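Geranyl diphosphate synthase small subunit (Antirrhinum majus, PDB 3QKC) probably acts as the regulatory small subunit that partners a catalytic large subunit in making geranyl diphosphate, the C10 precursor of monoterpenes. Local coordinates at residues A[57-61]-A[244-249]; A[5-10]-A[251-255]; A[169-173]-A[225-229]; A[211-215]-A[233-237]; A[120-124]-A[140-145]. All coordinates share one frame; numbering follows the deposited sequence.

In the fold
Contact 5 and contact 4 are buried and almost wholly apolar, each joining two helices that follow one another in the chain and run antiparallel. They lie on opposite sides of the chain's centre, and contact 5 also reaches the second subunit. Contacts 1, 2 and 3 are only partly buried, and polar interactions join the apolar ones: a water bridge in contact 1, a salt bridge in contact 3; in contact 2 the aliphatic stems of Arg5 and Arg10 pack, while Tyr9 and Arg10 turn their polar ends to partners outside it. Contacts 1 and 2 share helix 248-255 and meet at Glu58 and Tyr9. Contacts 3 and 4 share helix 227-241, Glu173 lying against Leu233 and Thr214.

Contact 1: residues A[57-61]-A[244-249]; sequences CELVG and FGGEKI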
# COMPACT_ATOMS: atom_id res chain seq x y z
N CYS A 57 -8.98 4.51 -20.73
CA CYS A 57 -10.09 5.34 -20.26
C CYS A 57 -10.71 6.16 -21.39
O CYS A 57 -11.93 6.24 -21.50
CB CYS A 57 -9.62 6.26 -19.13
SG CYS A 57 -10.95 7.22 -18.38
N GLU A 58 -9.86 6.75 -22.22
CA GLU A 58 -10.31 7.53 -23.37
C GLU A 58 -10.96 6.65 -24.44
O GLU A 58 -12.05 6.99 -24.96
CB GLU A 58 -9.16 8.36 -23.95
CG GLU A 58 -8.76 9.53 -23.06
CD GLU A 58 -7.62 10.37 -23.63
OE1 GLU A 58 -7.46 11.53 -23.18
OE2 GLU A 58 -6.89 9.89 -24.52
N LEU A 59 -10.32 5.53 -24.75
CA LEU A 59 -10.89 4.49 -25.61
C LEU A 59 -12.39 4.24 -25.37
O LEU A 59 -13.13 4.04 -26.32
CB LEU A 59 -10.11 3.18 -25.47
CG LEU A 59 -10.60 1.96 -26.27
CD1 LEU A 59 -10.61 2.24 -27.76
CD2 LEU A 59 -9.75 0.73 -25.97
N VAL A 60 -12.81 4.23 -24.11
CA VAL A 60 -14.21 3.90 -23.78
C VAL A 60 -15.09 5.11 -23.47
O VAL A 60 -16.24 4.96 -23.05
CB VAL A 60 -14.31 2.84 -22.63
CG1 VAL A 60 -13.67 1.52 -23.06
CG2 VAL A 60 -13.70 3.36 -21.36
N GLY A 61 -14.56 6.31 -23.68
CA GLY A 61 -15.33 7.54 -23.52
C GLY A 61 -15.10 8.37 -22.27
O GLY A 61 -15.86 9.31 -22.02
N PHE A 244 -13.49 -3.11 -29.49
CA PHE A 244 -13.59 -1.66 -29.29
C PHE A 244 -13.37 -0.96 -30.63
O PHE A 244 -13.20 -1.62 -31.65
CB PHE A 244 -12.55 -1.20 -28.26
CG PHE A 244 -12.59 -1.97 -26.97
CD1 PHE A 244 -13.38 -1.52 -25.91
CD2 PHE A 244 -11.87 -3.15 -26.82
CE1 PHE A 244 -13.44 -2.23 -24.72
CE2 PHE A 244 -11.92 -3.86 -25.63
CZ PHE A 244 -12.71 -3.41 -24.58
N GLY A 245 -13.39 0.37 -30.62
CA GLY A 245 -13.07 1.16 -31.82
C GLY A 245 -13.12 2.66 -31.58
O GLY A 245 -13.51 3.11 -30.50
N GLY A 246 -12.71 3.43 -32.60
CA GLY A 246 -12.84 4.89 -32.55
C GLY A 246 -11.55 5.70 -32.66
O GLY A 246 -11.48 6.82 -32.14
N GLU A 247 -10.54 5.13 -33.32
CA GLU A 247 -9.30 5.85 -33.65
C GLU A 247 -8.30 5.96 -32.50
O GLU A 247 -7.09 6.06 -32.74
CB GLU A 247 -9.62 7.23 -34.23
CG GLU A 247 -8.62 7.73 -35.26
CD GLU A 247 -8.93 9.15 -35.70
OE1 GLU A 247 -8.10 10.04 -35.43
OE2 GLU A 247 -10.02 9.37 -36.30
N LYS A 248 -8.78 5.95 -31.25
CA LYS A 248 -7.89 5.75 -30.10
C LYS A 248 -7.29 4.36 -30.22
O LYS A 248 -6.17 4.12 -29.77
CB LYS A 248 -8.64 5.90 -28.77
CG LYS A 248 -9.03 7.34 -28.43
CD LYS A 248 -7.85 8.14 -27.88
CE LYS A 248 -8.24 9.57 -27.57
NZ LYS A 248 -8.48 10.36 -28.82
N ILE A 249 -8.04 3.45 -30.85
CA ILE A 249 -7.55 2.11 -31.18
C ILE A 249 -6.23 2.16 -31.96
O ILE A 249 -5.31 1.41 -31.65
CB ILE A 249 -8.63 1.26 -31.91
CG1 ILE A 249 -9.42 0.44 -30.88
CG2 ILE A 249 -8.02 0.36 -32.98
CD1 ILE A 249 -9.94 -0.91 -31.37
O HOH W 1 -14.34 1.68 -27.71
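Leu59 gives both of its methyls to the 244-249 segment, and this forms the apolar centre of the contact. Leu59 CD1 lies 3.8 Å from CG1 of Ile249 and also reaches CB of Phe244, while Leu59 CD2 comes to 4.0 Å from Phe244 CG. With CG anti to the backbone N (chi1 178°), the fork of the leucine is carried out between these two partners. Val60 adds CG1, 4.1 Å from Phe244 CE1, running alongside the phenylalanine. Were Leu59 cut back to an alanine, Phe244 and Ile249 would probably lose the methyls that join them, opening a gap at the buried centre.

The polar link is indirect. One water donates to the backbone O of Leu59 at 3.0 Å and to O of Gly245 at 3.2 Å, tying the end of one helix to the approach of another.

Charge lies at the margin. The Lys248 chain, folded at chi2 (-78°), brings Lys248 CE to 3.4 Å from Glu58 OE2 but leaves Lys248 NZ 4.6 Å from that oxygen, so the attraction is at most long-range. The carboxylate has closer partners in Tyr9 OH and Arg64.

Backbone shape matters too. Gly61, at positive phi, is the C' residue of a Schellman motif closing helix 48-59; any side chain there would collide with the preceding carbonyl. Gly246 is under the same constraint, and Glu247 then takes the N-cap position of helix 248-255. Helix 199-219 flanks the contact, where Leu205 touches Leu59, Val60 and Phe244.

Contact 2: residues A[5-10]-A[251-255]; sequences RTQTYR and LIRGV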
# COMPACT_ATOMS: atom_id res chain seq x y z
N ARG A 5 1.91 11.36 -34.63
CA ARG A 5 0.67 11.51 -33.87
C ARG A 5 0.70 10.63 -32.62
O ARG A 5 0.38 11.07 -31.52
CB ARG A 5 -0.55 11.17 -34.75
CG ARG A 5 -1.92 11.33 -34.08
CD ARG A 5 -2.13 12.74 -33.56
NE ARG A 5 -3.50 13.21 -33.77
CZ ARG A 5 -4.52 13.01 -32.93
NH1 ARG A 5 -4.33 12.34 -31.79
NH2 ARG A 5 -5.72 13.48 -33.23
N THR A 6 1.11 9.39 -32.82
CA THR A 6 1.24 8.40 -31.78
C THR A 6 2.20 8.83 -30.66
O THR A 6 1.83 8.82 -29.49
CB THR A 6 1.69 7.06 -32.39
OG1 THR A 6 0.72 6.65 -33.36
CG2 THR A 6 1.83 5.98 -31.34
N GLN A 7 3.43 9.21 -31.03
CA GLN A 7 4.44 9.68 -30.06
C GLN A 7 3.97 10.91 -29.29
O GLN A 7 4.08 10.95 -28.07
CB GLN A 7 5.78 9.97 -30.75
CG GLN A 7 6.50 8.73 -31.28
CD GLN A 7 7.72 9.05 -32.14
OE1 GLN A 7 7.82 10.13 -32.73
NE2 GLN A 7 8.66 8.11 -32.22
N THR A 8 3.48 11.91 -30.01
CA THR A 8 2.89 13.11 -29.42
C THR A 8 1.81 12.71 -28.42
O THR A 8 1.76 13.25 -27.31
CB THR A 8 2.31 14.05 -30.50
OG1 THR A 8 3.38 14.64 -31.26
CG2 THR A 8 1.45 15.17 -29.88
N TYR A 9 0.98 11.75 -28.80
CA TYR A 9 -0.10 11.29 -27.93
C TYR A 9 0.43 10.63 -26.66
O TYR A 9 -0.05 10.91 -25.56
CB TYR A 9 -1.06 10.37 -28.70
CG TYR A 9 -2.22 9.85 -27.87
CD1 TYR A 9 -3.25 10.69 -27.47
CD2 TYR A 9 -2.28 8.50 -27.49
CE1 TYR A 9 -4.32 10.21 -26.71
CE2 TYR A 9 -3.34 8.01 -26.73
CZ TYR A 9 -4.36 8.87 -26.35
OH TYR A 9 -5.39 8.39 -25.59
N ARG A 10 1.44 9.76 -26.79
CA ARG A 10 2.02 9.13 -25.61
C ARG A 10 2.68 10.17 -24.72
O ARG A 10 2.43 10.20 -23.52
CB ARG A 10 3.02 8.02 -25.97
CG ARG A 10 3.45 7.19 -24.75
CD ARG A 10 4.61 6.25 -25.02
NE ARG A 10 5.21 5.79 -23.76
CZ ARG A 10 5.85 4.62 -23.59
NH1 ARG A 10 5.97 3.76 -24.59
NH2 ARG A 10 6.36 4.32 -22.39
N LEU A 251 -3.97 4.66 -32.14
CA LEU A 251 -2.90 5.24 -31.33
C LEU A 251 -2.38 4.23 -30.29
O LEU A 251 -1.16 4.10 -30.10
CB LEU A 251 -3.37 6.53 -30.66
CG LEU A 251 -3.81 7.72 -31.54
CD1 LEU A 251 -4.44 8.82 -30.70
CD2 LEU A 251 -2.67 8.29 -32.36
N ILE A 252 -3.30 3.51 -29.65
CA ILE A 252 -2.93 2.43 -28.72
C ILE A 252 -2.13 1.32 -29.44
O ILE A 252 -1.07 0.91 -28.96
CB ILE A 252 -4.16 1.86 -27.96
CG1 ILE A 252 -4.76 2.93 -27.03
CG2 ILE A 252 -3.77 0.63 -27.13
CD1 ILE A 252 -6.21 2.68 -26.63
N ARG A 253 -2.63 0.87 -30.60
CA ARG A 253 -1.88 -0.08 -31.43
C ARG A 253 -0.50 0.45 -31.78
O ARG A 253 0.49 -0.30 -31.77
CB ARG A 253 -2.65 -0.45 -32.70
CG ARG A 253 -3.68 -1.56 -32.50
CD ARG A 253 -4.61 -1.70 -33.70
NE ARG A 253 -5.72 -2.61 -33.40
CZ ARG A 253 -6.81 -2.77 -34.15
NH1 ARG A 253 -6.96 -2.07 -35.27
NH2 ARG A 253 -7.75 -3.63 -33.77
N GLY A 254 -0.43 1.74 -32.08
CA GLY A 254 0.83 2.43 -32.33
C GLY A 254 1.77 2.43 -31.13
O GLY A 254 2.91 2.03 -31.24
N VAL A 255 1.26 2.87 -29.97
CA VAL A 255 2.06 2.93 -28.73
C VAL A 255 2.73 1.58 -28.44
O VAL A 255 3.87 1.54 -27.98
CB VAL A 255 1.20 3.42 -27.51
CG1 VAL A 255 1.91 3.16 -26.17
CG2 VAL A 255 0.83 4.90 -27.64
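One face of the Tyr9 ring is covered by Leu251, whose CD1 sits over the ring centre, 3.8 Å from the centroid and 14° off the normal: a CH-pi contact. The same methyl touches NH1 of the Arg5 guanidinium, approaching that flat group obliquely. This is a near-perpendicular helix packing in an all-helical chain: the axes of segments 5-10 and 251-255 cross at -87° and come within 9.1 Å. The patch is small, and leucine suits it because its two branches can serve different neighbours. While CD1 takes the ring, Leu251 CD2 lies 3.6 Å from Arg5 CG, the arginine contributing its aliphatic stem. Tyr9 turns CG away from its own backbone N (chi1 -180°), which carries the ring to Leu251 and the hydroxyl on to Glu58.

Farther along, Val255 CG2 touches Arg10 CB at 4.2 Å; the polar end of that arginine pairs with Glu14 on its own helix. Ile252 and Tyr9 both reach Ala55, so helix 48-59 lies close to each partner. Gly254 suits its place because a CB there would come within 2.8 Å of Thr6 CG2. Without one, Thr6 CG2 settles against the backbone, 3.4 Å from Val255 N.

Contact 3: residues A[169-173]-A[225-229]; sequences LELIE and GFEGR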
# COMPACT_ATOMS: atom_id res chain seq x y z
N LEU A 169 13.35 -20.22 -19.73
CA LEU A 169 12.51 -19.27 -20.48
C LEU A 169 11.08 -19.11 -19.94
O LEU A 169 10.55 -18.00 -19.95
CB LEU A 169 12.48 -19.63 -21.98
CG LEU A 169 13.40 -18.91 -22.98
CD1 LEU A 169 14.87 -18.94 -22.59
CD2 LEU A 169 13.20 -19.46 -24.40
N GLU A 170 10.46 -20.20 -19.50
CA GLU A 170 9.09 -20.16 -18.96
C GLU A 170 9.03 -19.41 -17.64
O GLU A 170 8.05 -18.72 -17.36
CB GLU A 170 8.51 -21.57 -18.79
CG GLU A 170 8.09 -22.25 -20.08
CD GLU A 170 9.16 -23.17 -20.66
OE1 GLU A 170 10.26 -23.28 -20.07
OE2 GLU A 170 8.88 -23.81 -21.70
N LEU A 171 10.07 -19.58 -16.82
CA LEU A 171 10.22 -18.89 -15.55
C LEU A 171 10.46 -17.41 -15.79
O LEU A 171 9.94 -16.58 -15.05
CB LEU A 171 11.36 -19.49 -14.72
CG LEU A 171 11.94 -18.70 -13.54
CD1 LEU A 171 10.90 -18.49 -12.45
CD2 LEU A 171 13.20 -19.33 -12.95
N ILE A 172 11.24 -17.08 -16.82
CA ILE A 172 11.50 -15.69 -17.21
C ILE A 172 10.22 -15.03 -17.70
O ILE A 172 9.85 -13.94 -17.22
CB ILE A 172 12.62 -15.57 -18.26
CG1 ILE A 172 13.97 -15.91 -17.62
CG2 ILE A 172 12.67 -14.16 -18.86
CD1 ILE A 172 15.09 -16.16 -18.62
N GLU A 173 9.53 -15.68 -18.63
CA GLU A 173 8.23 -15.20 -19.10
C GLU A 173 7.26 -14.99 -17.94
O GLU A 173 6.61 -13.95 -17.88
CB GLU A 173 7.61 -16.15 -20.14
CG GLU A 173 6.33 -15.58 -20.77
CD GLU A 173 5.78 -16.42 -21.91
OE1 GLU A 173 6.44 -17.40 -22.34
OE2 GLU A 173 4.67 -16.09 -22.39
N GLY A 225 15.52 -15.20 -27.16
CA GLY A 225 14.91 -16.54 -27.12
C GLY A 225 13.39 -16.50 -27.21
O GLY A 225 12.73 -17.55 -27.14
N PHE A 226 12.84 -15.30 -27.40
CA PHE A 226 11.42 -15.02 -27.22
C PHE A 226 10.64 -14.54 -28.45
O PHE A 226 9.42 -14.40 -28.37
CB PHE A 226 11.25 -13.98 -26.10
CG PHE A 226 11.67 -14.47 -24.74
CD1 PHE A 226 12.79 -13.93 -24.11
CD2 PHE A 226 10.95 -15.48 -24.09
CE1 PHE A 226 13.19 -14.38 -22.85
CE2 PHE A 226 11.34 -15.93 -22.84
CZ PHE A 226 12.46 -15.38 -22.22
N GLU A 227 11.33 -14.28 -29.57
CA GLU A 227 10.68 -13.70 -30.76
C GLU A 227 9.31 -14.31 -31.10
O GLU A 227 8.35 -13.58 -31.38
CB GLU A 227 11.60 -13.73 -31.99
CG GLU A 227 12.36 -12.43 -32.22
CD GLU A 227 12.53 -12.09 -33.71
OE1 GLU A 227 12.94 -12.96 -34.50
OE2 GLU A 227 12.26 -10.92 -34.08
N GLY A 228 9.24 -15.64 -31.07
CA GLY A 228 8.00 -16.37 -31.37
C GLY A 228 6.89 -16.14 -30.36
O GLY A 228 5.72 -15.98 -30.73
N ARG A 229 7.26 -16.12 -29.08
CA ARG A 229 6.31 -15.83 -28.01
C ARG A 229 5.79 -14.38 -28.12
O ARG A 229 4.61 -14.12 -27.90
CB ARG A 229 6.95 -16.07 -26.64
CG ARG A 229 6.03 -16.67 -25.57
CD ARG A 229 4.55 -16.45 -25.83
NE ARG A 229 3.73 -16.62 -24.64
CZ ARG A 229 2.45 -16.96 -24.64
NH1 ARG A 229 1.81 -17.19 -25.78
NH2 ARG A 229 1.80 -17.09 -23.49
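Glu173, its CG turned away from the backbone N (chi1 -173°), reaches across to Arg229 and forms a salt bridge through a single carboxylate oxygen. Arg229 NE donates to Glu173 OE2 along a nearly straight path (171°); the modelled 2.5 Å is very short and its exact value doubtful. Arg229 NH2 adds a weak, bent bond to Glu173 OE2 at 3.2 Å. The oxygen lies at the guanidinium edge, yet the two flat groups are turned 61° apart, so the pairing is not coplanar.

Beside the ion pair, Phe226 wedges between Leu169 and Ile172. Phe226 CZ meets Ile172 CG2 at 3.6 Å, and Phe226 CE2 lies 3.6 Å from Leu169 CG. Leu169 O is at the ring edge, in plane. Leu169 also rests CD2 on Gly225 O, 3.4 Å away.

The contact joins the first turn of helix 169-195 to the entry into helix 227-241, in an all-helical fold. Gly225 suits this place, because a CB would sit tight against Leu169 CD2.

A leucine in place of Arg229 would probably leave the Glu173 carboxylate without its charged mate beside an apolar patch. Glu232 takes Arg229 NH1 and so helps to fix the guanidinium; Leu163 and Lys221 flank Ile172.

Contact 4: residues A[211-215]-A[233-237]; sequences YVGTV and LKELA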
# COMPACT_ATOMS: atom_id res chain seq x y z
N TYR A 211 -1.07 -8.82 -21.98
CA TYR A 211 -0.31 -9.27 -23.13
C TYR A 211 0.78 -8.27 -23.51
O TYR A 211 1.94 -8.64 -23.63
CB TYR A 211 -1.22 -9.58 -24.34
CG TYR A 211 -2.33 -10.59 -24.08
CD1 TYR A 211 -3.60 -10.39 -24.62
CD2 TYR A 211 -2.11 -11.73 -23.30
CE1 TYR A 211 -4.64 -11.31 -24.39
CE2 TYR A 211 -3.14 -12.65 -23.05
CZ TYR A 211 -4.40 -12.43 -23.61
OH TYR A 211 -5.41 -13.32 -23.39
N VAL A 212 0.42 -7.00 -23.68
CA VAL A 212 1.42 -5.96 -23.98
C VAL A 212 2.43 -5.72 -22.85
O VAL A 212 3.59 -5.41 -23.13
CB VAL A 212 0.78 -4.63 -24.45
CG1 VAL A 212 0.09 -4.84 -25.82
CG2 VAL A 212 -0.20 -4.07 -23.42
N GLY A 213 2.00 -5.88 -21.60
CA GLY A 213 2.90 -5.76 -20.46
C GLY A 213 3.91 -6.89 -20.40
O GLY A 213 5.10 -6.66 -20.14
N THR A 214 3.43 -8.11 -20.65
CA THR A 214 4.33 -9.25 -20.78
C THR A 214 5.34 -9.02 -21.92
O THR A 214 6.54 -9.28 -21.74
CB THR A 214 3.56 -10.57 -20.99
OG1 THR A 214 2.66 -10.77 -19.89
CG2 THR A 214 4.53 -11.75 -21.09
N VAL A 215 4.88 -8.54 -23.06
CA VAL A 215 5.79 -8.18 -24.17
C VAL A 215 6.82 -7.12 -23.73
O VAL A 215 8.01 -7.29 -23.96
CB VAL A 215 5.03 -7.75 -25.44
CG1 VAL A 215 5.97 -7.06 -26.46
CG2 VAL A 215 4.33 -8.96 -26.06
N LEU A 233 1.95 -13.29 -28.40
CA LEU A 233 1.26 -12.38 -27.46
C LEU A 233 0.72 -11.10 -28.11
O LEU A 233 -0.38 -10.65 -27.76
CB LEU A 233 2.14 -12.04 -26.25
CG LEU A 233 2.34 -13.14 -25.20
CD1 LEU A 233 3.68 -12.99 -24.52
CD2 LEU A 233 1.21 -13.20 -24.17
N LYS A 234 1.47 -10.54 -29.05
CA LYS A 234 1.00 -9.38 -29.82
C LYS A 234 -0.31 -9.65 -30.56
O LYS A 234 -1.17 -8.77 -30.64
CB LYS A 234 2.06 -8.91 -30.82
CG LYS A 234 3.24 -8.19 -30.19
CD LYS A 234 4.03 -7.41 -31.22
CE LYS A 234 5.02 -6.49 -30.53
NZ LYS A 234 5.55 -5.48 -31.49
N GLU A 235 -0.44 -10.86 -31.08
CA GLU A 235 -1.65 -11.28 -31.80
C GLU A 235 -2.85 -11.35 -30.86
O GLU A 235 -3.94 -10.93 -31.23
CB GLU A 235 -1.44 -12.63 -32.50
CG GLU A 235 -0.50 -12.54 -33.69
CD GLU A 235 -0.52 -13.79 -34.55
OE1 GLU A 235 -0.87 -13.67 -35.74
OE2 GLU A 235 -0.20 -14.89 -34.04
N LEU A 236 -2.63 -11.87 -29.65
CA LEU A 236 -3.67 -11.91 -28.62
C LEU A 236 -4.10 -10.51 -28.20
O LEU A 236 -5.28 -10.27 -27.95
CB LEU A 236 -3.22 -12.71 -27.40
CG LEU A 236 -3.05 -14.22 -27.55
CD1 LEU A 236 -2.44 -14.78 -26.28
CD2 LEU A 236 -4.38 -14.92 -27.87
N ALA A 237 -3.13 -9.59 -28.14
CA ALA A 237 -3.41 -8.20 -27.80
C ALA A 237 -4.37 -7.59 -28.83
O ALA A 237 -5.36 -6.95 -28.46
CB ALA A 237 -2.13 -7.39 -27.71
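Tyr211 lays its ring across the ridge made by Leu233, Leu236 and Ala237. Leu236 CB is over one face, 3.8 Å from the centroid of the Tyr211 ring, 19° off the normal and displaced toward the rim: a CH-pi contact. Tyr211 CD1 comes obliquely to within 3.6 Å of Ala237 N, while Tyr211 CD2 meets Leu233 CD2 at 3.7 Å. A flat ring suits this place because one face can take Leu236 CB while its atoms also reach the backbone at Ala237. Ala237 is small enough for CB of Tyr211 to come close, and Val212 CG1 closes the side at 3.9 Å from Ala237 CB.

The fit is reciprocal. Leu233 is a bump that enters the hollow between Tyr211, Thr214 and Val215, which are spaced three and four residues along their helix just as Leu233, Leu236 and Ala237 are along theirs. The two branches of the leucine part, CD2 to the tyrosine and Leu233 CD1 to Thr214 CG2 at 3.7 Å, while Leu233 CB rests 3.8 Å from Val215 CG2.

These are the facing sides of an antiparallel helical hairpin, helix 199-219 and helix 227-241, which follow each other in the chain. The short axes of 211-215 and 233-237 run 153° apart in direction and approach to 8.9 Å.

Threonine suits its position because it is two-sided: with CG2 turned to Leu233 by the first torsion (chi1 -57°), Thr214 OG1 bonds back to Leu210 O. Lys234 contributes methylene CE beside Val215 CG1 while its NZ bonds Glu257 O, and Phe256 packs on Val212.

Contact 5: residues A[120-124]-A[140-145]; sequences LELMA and AIIELT
Leu120 and Met123 supply most of the apolar contact from one helix, meeting Ile141, Leu144 and Ala140 of the other. Leu120 CD2 touches Leu144 CB at 3.6 Å, the two leucine side chains overlapping head to tail in opposed directions. Met123 reaches more partners because its chain is turned back at CB-CG (chi2 79°): Met123 CG lies 3.8 Å from Ile141 CG1 and 3.9 Å from Leu144 CD1, and the sulfur, Met123 SD, rests 4.0 Å from Ala140 CB. Ile141 swings its CD1 to 3.9 Å from Ala124 CB, so small alanines on each helix accept the larger groups opposite. Methionine suits the place because its long unbranched chain can touch Ile141, Leu144 and Ala140 in turn.

No hydrogen bond crosses between the segments. The hydroxyl of Thr145, buried among these side chains, is satisfied within its own helix: Thr145 OG1 donates to Ile142 O at 2.7 Å, leaving CG2 turned to Leu120.

Around the pair, Ala69, Ala70, Ala73 and Val74 of helix 68-85 cover Met123 and Leu144. Leu120 packs on Leu120 of the second subunit, and Ile141 on Leu138 of that subunit. The axes of 120-124 and 140-145 run 169° apart in direction; their helices make an antiparallel hairpin at the subunit interface, as in the all-helical dimers of the prenyltransferase family.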
# COMPACT_ATOMS: atom_id res chain seq x y z
N LEU A 120 -2.33 4.92 -3.65
CA LEU A 120 -3.71 4.50 -3.30
C LEU A 120 -4.50 5.58 -2.59
O LEU A 120 -5.72 5.65 -2.73
CB LEU A 120 -3.72 3.23 -2.45
CG LEU A 120 -2.95 2.04 -3.05
CD1 LEU A 120 -2.68 1.01 -1.98
CD2 LEU A 120 -3.73 1.45 -4.19
N GLU A 121 -3.80 6.41 -1.82
CA GLU A 121 -4.40 7.60 -1.19
C GLU A 121 -4.83 8.64 -2.24
O GLU A 121 -5.94 9.17 -2.15
CB GLU A 121 -3.45 8.24 -0.18
CG GLU A 121 -4.06 9.39 0.61
CD GLU A 121 -3.08 10.13 1.51
OE1 GLU A 121 -1.97 9.60 1.81
OE2 GLU A 121 -3.40 11.25 1.94
N LEU A 122 -3.97 8.94 -3.22
CA LEU A 122 -4.36 9.87 -4.30
C LEU A 122 -5.61 9.35 -5.02
O LEU A 122 -6.58 10.08 -5.21
CB LEU A 122 -3.24 10.07 -5.33
CG LEU A 122 -1.86 10.64 -4.97
CD1 LEU A 122 -1.03 10.80 -6.24
CD2 LEU A 122 -1.98 11.98 -4.26
N MET A 123 -5.58 8.08 -5.39
CA MET A 123 -6.71 7.42 -6.04
C MET A 123 -7.97 7.46 -5.18
O MET A 123 -9.05 7.79 -5.68
CB MET A 123 -6.32 5.97 -6.43
CG MET A 123 -7.40 5.15 -7.11
SD MET A 123 -7.63 5.47 -8.88
CE MET A 123 -8.75 6.85 -8.86
N ALA A 124 -7.83 7.14 -3.89
CA ALA A 124 -8.94 7.21 -2.93
C ALA A 124 -9.50 8.62 -2.73
O ALA A 124 -10.69 8.78 -2.51
CB ALA A 124 -8.54 6.60 -1.59
N ALA A 140 -11.23 0.43 -8.66
CA ALA A 140 -9.92 0.83 -9.19
C ALA A 140 -8.83 0.55 -8.16
O ALA A 140 -7.71 0.17 -8.51
CB ALA A 140 -9.93 2.33 -9.56
N ILE A 141 -9.18 0.72 -6.89
CA ILE A 141 -8.27 0.51 -5.77
C ILE A 141 -7.97 -0.97 -5.62
O ILE A 141 -6.81 -1.37 -5.44
CB ILE A 141 -8.86 1.14 -4.50
CG1 ILE A 141 -8.49 2.62 -4.47
CG2 ILE A 141 -8.41 0.41 -3.23
CD1 ILE A 141 -9.46 3.47 -3.72
N ILE A 142 -9.01 -1.78 -5.77
CA ILE A 142 -8.87 -3.23 -5.80
C ILE A 142 -7.86 -3.64 -6.86
O ILE A 142 -6.97 -4.46 -6.58
CB ILE A 142 -10.22 -3.93 -6.02
CG1 ILE A 142 -11.08 -3.78 -4.77
CG2 ILE A 142 -10.00 -5.39 -6.32
CD1 ILE A 142 -12.58 -3.74 -5.05
N GLU A 143 -7.98 -3.05 -8.06
CA GLU A 143 -7.06 -3.34 -9.16
C GLU A 143 -5.61 -3.01 -8.83
O GLU A 143 -4.71 -3.79 -9.13
CB GLU A 143 -7.44 -2.57 -10.43
CG GLU A 143 -8.57 -3.18 -11.22
CD GLU A 143 -8.30 -4.61 -11.63
OE1 GLU A 143 -7.24 -4.90 -12.22
OE2 GLU A 143 -9.17 -5.45 -11.38
N LEU A 144 -5.39 -1.83 -8.26
CA LEU A 144 -4.05 -1.38 -7.90
C LEU A 144 -3.45 -2.19 -6.74
O LEU A 144 -2.26 -2.42 -6.73
CB LEU A 144 -4.05 0.12 -7.56
CG LEU A 144 -4.34 1.03 -8.75
CD1 LEU A 144 -5.34 2.15 -8.39
CD2 LEU A 144 -3.05 1.60 -9.32
N THR A 145 -4.26 -2.59 -5.77
CA THR A 145 -3.77 -3.43 -4.67
C THR A 145 -3.36 -4.81 -5.19
O THR A 145 -2.43 -5.44 -4.66
CB THR A 145 -4.81 -3.61 -3.55
OG1 THR A 145 -5.99 -4.22 -4.07
CG2 THR A 145 -5.15 -2.28 -2.87